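Local coordinates for adenylation domain (Streptomyces sp., PDB 5N9X), which belongs to the ANL superfamily, with AMP-binding and C-terminal family regions, and holds adenosine-5'-triphosphate and threonine in the model, at residues Glu42-Ser45 and Tyr46-His50; Arg244-Asp248 and Arg249-Val253. All blocks are in the same frame, centred on the assembly; numbering follows the deposited sequence.

Both contacts are local and lie in series, so they neither nest nor cross. Going from the N terminus, contact 1 comes first. There strand 42-45 ends at S45 and helix 46-62 begins at once. Contact 2 follows about two hundred residues later, where helix 239-248 ends and the chain turns toward strand 253-256. One is a helix start and the other a helix end. Strand 42-45 is an outer strand of a four-stranded mixed sheet, next to strand 35-39. D41, in the turn between those two strands, pairs with R249 of contact 2. The two centres are about 20 Å apart, and the nearest atoms of the contacts about 6 Å.

Contact 1: residues Glu42-Ser45 and Tyr46-His50; sequences EKIS and YGLLH
S45 meets the first turn of the following helix with both its hydroxyl and its carbonyl. S45 OG accepts from L48 N at 3.0 Å. The hydroxyl sits between the backbone N and the carbonyl carbon (chi1 83°), which turns it over the start of the helix. S45 O takes the next amide along: L49 N lies 2.9 Å from it, and the N-H points almost straight at the oxygen (177°). L48 N also makes a weak second bond to S45 O, so this amide is shared between two acceptors of one residue. S45 is therefore the N-cap of helix 46-62, at a direct strand-to-helix junction where the two short segments meet at 75°. The side chain serves L48 N, while S45 O starts the regular i to i+4 pattern. H50 N continues it by bonding to Y46 O. The first two helix residues also bond by their backbones to the chain before strand 35-39: Y46 with R34, and G47 with P32. Y46 OH reaches a different partner, A226 O. Beside the cap, I44 CG2 lies 3.8 Å from L48 CD2, and the two side chains run at a slant to each other. The same methyl is 4.2 Å from L49 CB. I44 and L49 also pack on helix 79-90, through A79 and through A83 and L86. In the strand, E42 OE2 is paired with R143.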
ATOM      1  N   GLU A  42       2.060   9.798 -24.636  1.00 43.68           N
ATOM      2  CA  GLU A  42       0.623   9.841 -24.821  1.00 43.18           C
ATOM      3  C   GLU A  42      -0.035  10.647 -23.708  1.00 40.30           C
ATOM      4  O   GLU A  42       0.280  10.474 -22.522  1.00 29.46           O
ATOM      5  CB  GLU A  42       0.044   8.427 -24.891  1.00 37.40           C
ATOM      6  CG  GLU A  42      -1.470   8.391 -24.852  1.00 37.27           C
ATOM      7  CD  GLU A  42      -2.034   6.987 -25.010  1.00 51.22           C
ATOM      8  OE1 GLU A  42      -1.523   6.040 -24.360  1.00 49.17           O
ATOM      9  OE2 GLU A  42      -2.981   6.831 -25.819  1.00 47.60           O
ATOM     10  N   LYS A  43      -0.936  11.540 -24.108  1.00 34.22           N
ATOM     11  CA  LYS A  43      -1.684  12.342 -23.158  1.00 29.36           C
ATOM     12  C   LYS A  43      -3.160  12.233 -23.419  1.00 31.76           C
ATOM     13  O   LYS A  43      -3.620  12.460 -24.535  1.00 41.39           O
ATOM     14  CB  LYS A  43      -1.261  13.809 -23.211  1.00 29.28           C
ATOM     15  CG  LYS A  43       0.013  14.093 -22.435  1.00 38.26           C
ATOM     16  CD  LYS A  43       0.583  15.462 -22.777  1.00 31.38           C
ATOM     17  CE  LYS A  43       1.564  15.908 -21.706  1.00 34.74           C
ATOM     18  NZ  LYS A  43       2.448  16.997 -22.195  1.00 46.39           N
ATOM     19  N   ILE A  44      -3.906  11.876 -22.383  1.00 26.40           N
ATOM     20  CA  ILE A  44      -5.347  11.922 -22.476  1.00 20.82           C
ATOM     21  C   ILE A  44      -5.876  13.028 -21.572  1.00 21.90           C
ATOM     22  O   ILE A  44      -5.517  13.124 -20.383  1.00 19.02           O
ATOM     23  CB  ILE A  44      -6.004  10.584 -22.098  1.00 20.78           C
ATOM     24  CG1 ILE A  44      -5.367   9.443 -22.877  1.00 27.55           C
ATOM     25  CG2 ILE A  44      -7.470  10.631 -22.368  1.00 20.86           C
ATOM     26  CD1 ILE A  44      -4.279   8.737 -22.129  1.00 33.39           C
ATOM     27  N   SER A  45      -6.722  13.861 -22.169  1.00 15.55           N
ATOM     28  CA  SER A  45      -7.442  14.914 -21.479  1.00 14.55           C
ATOM     29  C   SER A  45      -8.536  14.368 -20.571  1.00 15.98           C
ATOM     30  O   SER A  45      -9.138  13.329 -20.863  1.00 17.19           O
ATOM     31  CB  SER A  45      -8.055  15.876 -22.495  1.00 14.24           C
ATOM     32  OG  SER A  45      -9.284  15.378 -22.974  1.00 21.95           O
ATOM     33  N   TYR A  46      -8.784  15.082 -19.479  1.00 14.59           N
ATOM     34  CA  TYR A  46      -9.904  14.798 -18.595  1.00 15.92           C
ATOM     35  C   TYR A  46     -11.199  14.623 -19.386  1.00 14.86           C
ATOM     36  O   TYR A  46     -11.846  13.583 -19.283  1.00 19.92           O
ATOM     37  CB  TYR A  46     -10.051  15.912 -17.565  1.00 15.54           C
ATOM     38  CG  TYR A  46      -9.257  15.671 -16.305  1.00 18.80           C
ATOM     39  CD1 TYR A  46      -9.800  14.954 -15.240  1.00 15.33           C
ATOM     40  CD2 TYR A  46      -7.958  16.161 -16.180  1.00 15.44           C
ATOM     41  CE1 TYR A  46      -9.065  14.736 -14.091  1.00 18.08           C
ATOM     42  CE2 TYR A  46      -7.222  15.949 -15.049  1.00 12.66           C
ATOM     43  CZ  TYR A  46      -7.770  15.239 -14.000  1.00 16.55           C
ATOM     44  OH  TYR A  46      -7.025  15.030 -12.856  1.00 17.52           O
ATOM     45  N   GLY A  47     -11.545  15.618 -20.199  1.00 20.05           N
ATOM     46  CA  GLY A  47     -12.697  15.544 -21.092  1.00 18.44           C
ATOM     47  C   GLY A  47     -12.847  14.245 -21.876  1.00 18.45           C
ATOM     48  O   GLY A  47     -13.949  13.679 -21.930  1.00 18.03           O
ATOM     49  N   LEU A  48     -11.758  13.760 -22.477  1.00 19.24           N
ATOM     50  CA  LEU A  48     -11.837  12.538 -23.292  1.00 28.60           C
ATOM     51  C   LEU A  48     -11.871  11.262 -22.437  1.00 20.12           C
ATOM     52  O   LEU A  48     -12.591  10.312 -22.765  1.00 23.66           O
ATOM     53  CB  LEU A  48     -10.682  12.491 -24.312  1.00 26.75           C
ATOM     54  CG  LEU A  48     -10.529  11.183 -25.116  1.00 34.11           C
ATOM     55  CD1 LEU A  48     -11.626  10.963 -26.173  1.00 23.60           C
ATOM     56  CD2 LEU A  48      -9.116  11.106 -25.767  1.00 30.19           C
ATOM     57  N   LEU A  49     -11.106  11.241 -21.348  1.00 19.80           N
ATOM     58  CA  LEU A  49     -11.217  10.169 -20.359  1.00 15.68           C
ATOM     59  C   LEU A  49     -12.664  10.059 -19.834  1.00 15.91           C
ATOM     60  O   LEU A  49     -13.222   8.959 -19.748  1.00 14.61           O
ATOM     61  CB  LEU A  49     -10.227  10.392 -19.204  1.00 13.63           C
ATOM     62  CG  LEU A  49     -10.125   9.296 -18.124  1.00 14.88           C
ATOM     63  CD1 LEU A  49     -10.108   7.862 -18.722  1.00 14.16           C
ATOM     64  CD2 LEU A  49      -8.945   9.505 -17.178  1.00 13.37           C
ATOM     65  N   HIS A  50     -13.273  11.201 -19.518  1.00 14.67           N
ATOM     66  CA  HIS A  50     -14.652  11.215 -19.059  1.00 13.80           C
ATOM     67  C   HIS A  50     -15.609  10.622 -20.090  1.00 20.75           C
ATOM     68  O   HIS A  50     -16.480   9.817 -19.749  1.00 19.81           O
ATOM     69  CB  HIS A  50     -15.100  12.624 -18.699  1.00 16.11           C
ATOM     70  CG  HIS A  50     -16.445  12.663 -18.049  1.00 22.51           C
ATOM     71  ND1 HIS A  50     -17.589  13.046 -18.720  1.00 24.04           N
ATOM     72  CD2 HIS A  50     -16.835  12.334 -16.793  1.00 18.08           C
ATOM     73  CE1 HIS A  50     -18.621  12.969 -17.897  1.00 23.79           C
ATOM     74  NE2 HIS A  50     -18.192  12.540 -16.723  1.00 22.92           N
TER

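Contact 2: residues Arg244-Asp248 and Arg249-Val253; sequences RVVRD and RGITV
I251 folds back on the last turn of the helix and lays its CD1 methyl against V246. I251 CD1 is 3.5 Å from V246 CA and 3.9 Å from V246 CG2. The two side chains run at about a right angle. I251 CG1 lies beside its own backbone N (chi1 -73°), and chi2, at 143°, lies away from a staggered value. These two torsions bring CD1 over V246. L204 of strand 202-205 touches both residues. On another side of the turn, R249 slants across V245. Its CG is 3.7 Å from V245 CG1, and the chain then bends at chi2 (-56°). Beyond the bend, R249 NH2 forms a salt bridge with D41. The backbone from V246 to I251 is a Schellman motif, which ends helix 239-248 before strand 253-256. G250 has positive phi, a value that favours glycine. I251 N bonds to V246 O at 3.2 Å, in the carbonyl plane. G250 N bonds to R247 O but approaches from above the carbonyl plane. Just before them comes the last ordinary helical bond, from R249 N to V245 O at 2.7 Å. One water donates to both V246 O and I251 O, so V246 O receives two bonds. Within the helix, the side chain of R247 turns back toward its neighbour, and NH1 forms a salt bridge with D248 OD1 at 3.2 Å. The carboxylate carbon lies in the guanidinium plane, at its edge, while NH1 meets OD1 from above the carboxylate plane. A second bond, from R247 NH1 to D248 OD2, is weak. R247 also touches I273 and L275.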
ATOM      1  N   ARG A 244      15.008   8.666 -13.470  1.00 18.00           N
ATOM      2  CA  ARG A 244      15.137   9.562 -14.608  1.00 20.42           C
ATOM      3  C   ARG A 244      13.771  10.021 -15.111  1.00 22.40           C
ATOM      4  O   ARG A 244      13.574  11.195 -15.423  1.00 23.37           O
ATOM      5  CB  ARG A 244      15.972   8.893 -15.704  1.00 20.75           C
ATOM      6  CG  ARG A 244      17.446   9.272 -15.591  1.00 28.22           C
ATOM      7  CD  ARG A 244      18.427   8.091 -15.653  1.00 28.21           C
ATOM      8  NE  ARG A 244      18.706   7.614 -17.000  1.00 24.37           N
ATOM      9  CZ  ARG A 244      19.776   6.899 -17.345  1.00 29.69           C
ATOM     10  NH1 ARG A 244      20.704   6.581 -16.452  1.00 22.15           N
ATOM     11  NH2 ARG A 244      19.926   6.508 -18.600  1.00 28.77           N
ATOM     12  N   VAL A 245      12.812   9.110 -15.131  1.00 26.45           N
ATOM     13  CA  VAL A 245      11.437   9.464 -15.456  1.00 24.50           C
ATOM     14  C   VAL A 245      10.865  10.468 -14.452  1.00 19.45           C
ATOM     15  O   VAL A 245      10.169  11.424 -14.822  1.00 16.33           O
ATOM     16  CB  VAL A 245      10.546   8.212 -15.496  1.00 31.70           C
ATOM     17  CG1 VAL A 245       9.067   8.600 -15.540  1.00 28.13           C
ATOM     18  CG2 VAL A 245      10.933   7.336 -16.676  1.00 19.03           C
ATOM     19  N   VAL A 246      11.177  10.262 -13.177  1.00 20.47           N
ATOM     20  CA  VAL A 246      10.658  11.140 -12.133  1.00 16.75           C
ATOM     21  C   VAL A 246      11.088  12.603 -12.347  1.00 23.31           C
ATOM     22  O   VAL A 246      10.284  13.530 -12.190  1.00 18.56           O
ATOM     23  CB  VAL A 246      11.098  10.664 -10.740  1.00 23.24           C
ATOM     24  CG1 VAL A 246      10.985  11.778  -9.703  1.00 17.22           C
ATOM     25  CG2 VAL A 246      10.301   9.424 -10.341  1.00 22.09           C
ATOM     26  N   ARG A 247      12.348  12.810 -12.724  1.00 29.34           N
ATOM     27  CA  ARG A 247      12.810  14.143 -13.086  1.00 22.08           C
ATOM     28  C   ARG A 247      12.152  14.576 -14.386  1.00 20.99           C
ATOM     29  O   ARG A 247      11.449  15.591 -14.424  1.00 20.79           O
ATOM     30  CB  ARG A 247      14.336  14.183 -13.209  1.00 25.27           C
ATOM     31  CG  ARG A 247      14.884  15.419 -13.908  1.00 21.87           C
ATOM     32  CD  ARG A 247      15.661  15.021 -15.145  1.00 22.94           C
ATOM     33  NE  ARG A 247      17.010  14.577 -14.819  1.00 26.35           N
ATOM     34  CZ  ARG A 247      17.659  13.622 -15.478  1.00 28.84           C
ATOM     35  NH1 ARG A 247      17.076  13.003 -16.499  1.00 34.23           N
ATOM     36  NH2 ARG A 247      18.880  13.268 -15.107  1.00 33.06           N
ATOM     37  N   ASP A 248      12.349  13.784 -15.436  1.00 18.12           N
ATOM     38  CA  ASP A 248      11.869  14.155 -16.770  1.00 21.80           C
ATOM     39  C   ASP A 248      10.348  14.351 -16.933  1.00 26.85           C
ATOM     40  O   ASP A 248       9.934  15.216 -17.696  1.00 30.91           O
ATOM     41  CB  ASP A 248      12.366  13.136 -17.820  1.00 17.05           C
ATOM     42  CG  ASP A 248      13.894  13.104 -17.944  1.00 24.86           C
ATOM     43  OD1 ASP A 248      14.491  14.201 -17.888  1.00 35.04           O
ATOM     44  OD2 ASP A 248      14.504  12.027 -18.158  1.00 26.46           O
ATOM     45  N   ARG A 249       9.517  13.568 -16.249  1.00 28.35           N
ATOM     46  CA  ARG A 249       8.075  13.760 -16.362  1.00 20.26           C
ATOM     47  C   ARG A 249       7.587  14.786 -15.332  1.00 20.01           C
ATOM     48  O   ARG A 249       6.388  15.041 -15.222  1.00 16.58           O
ATOM     49  CB  ARG A 249       7.334  12.430 -16.201  1.00 24.23           C
ATOM     50  CG  ARG A 249       7.528  11.470 -17.360  1.00 20.40           C
ATOM     51  CD  ARG A 249       7.127  12.092 -18.694  1.00 28.63           C
ATOM     52  NE  ARG A 249       7.573  11.270 -19.826  1.00 41.63           N
ATOM     53  CZ  ARG A 249       7.374  11.564 -21.116  1.00 45.92           C
ATOM     54  NH1 ARG A 249       6.720  12.664 -21.469  1.00 31.05           N
ATOM     55  NH2 ARG A 249       7.830  10.749 -22.066  1.00 43.30           N
ATOM     56  N   GLY A 250       8.529  15.369 -14.582  1.00 26.48           N
ATOM     57  CA  GLY A 250       8.258  16.509 -13.706  1.00 20.01           C
ATOM     58  C   GLY A 250       7.375  16.238 -12.497  1.00 23.49           C
ATOM     59  O   GLY A 250       6.609  17.096 -12.067  1.00 20.72           O
ATOM     60  N   ILE A 251       7.483  15.033 -11.951  1.00 20.68           N
ATOM     61  CA  ILE A 251       6.652  14.615 -10.835  1.00 16.59           C
ATOM     62  C   ILE A 251       6.780  15.515  -9.601  1.00 12.34           C
ATOM     63  O   ILE A 251       7.882  15.855  -9.171  1.00 16.75           O
ATOM     64  CB  ILE A 251       6.975  13.151 -10.492  1.00 20.86           C
ATOM     65  CG1 ILE A 251       6.375  12.261 -11.583  1.00 14.85           C
ATOM     66  CG2 ILE A 251       6.435  12.757  -9.127  1.00 14.24           C
ATOM     67  CD1 ILE A 251       7.213  11.113 -11.906  1.00 27.18           C
ATOM     68  N   THR A 252       5.639  15.920  -9.057  1.00 11.27           N
ATOM     69  CA  THR A 252       5.603  16.762  -7.865  1.00 12.62           C
ATOM     70  C   THR A 252       5.178  15.967  -6.607  1.00 13.73           C
ATOM     71  O   THR A 252       5.466  16.373  -5.479  1.00 13.54           O
ATOM     72  CB  THR A 252       4.644  17.969  -8.066  1.00 16.94           C
ATOM     73  OG1 THR A 252       3.311  17.495  -8.255  1.00 14.49           O
ATOM     74  CG2 THR A 252       5.049  18.787  -9.293  1.00 15.15           C
ATOM     75  N   VAL A 253       4.478  14.853  -6.803  1.00 13.89           N
ATOM     76  CA  VAL A 253       4.006  14.045  -5.680  1.00 15.57           C
ATOM     77  C   VAL A 253       4.427  12.591  -5.859  1.00 14.42           C
ATOM     78  O   VAL A 253       3.828  11.849  -6.639  1.00 15.40           O
ATOM     79  CB  VAL A 253       2.466  14.119  -5.509  1.00 13.90           C
ATOM     80  CG1 VAL A 253       2.023  13.257  -4.326  1.00 10.37           C
ATOM     81  CG2 VAL A 253       2.015  15.577  -5.317  1.00 13.22           C
TER
HETATM   82  O   HOH W   1      10.578  15.047  -9.948  1.00 20.29           O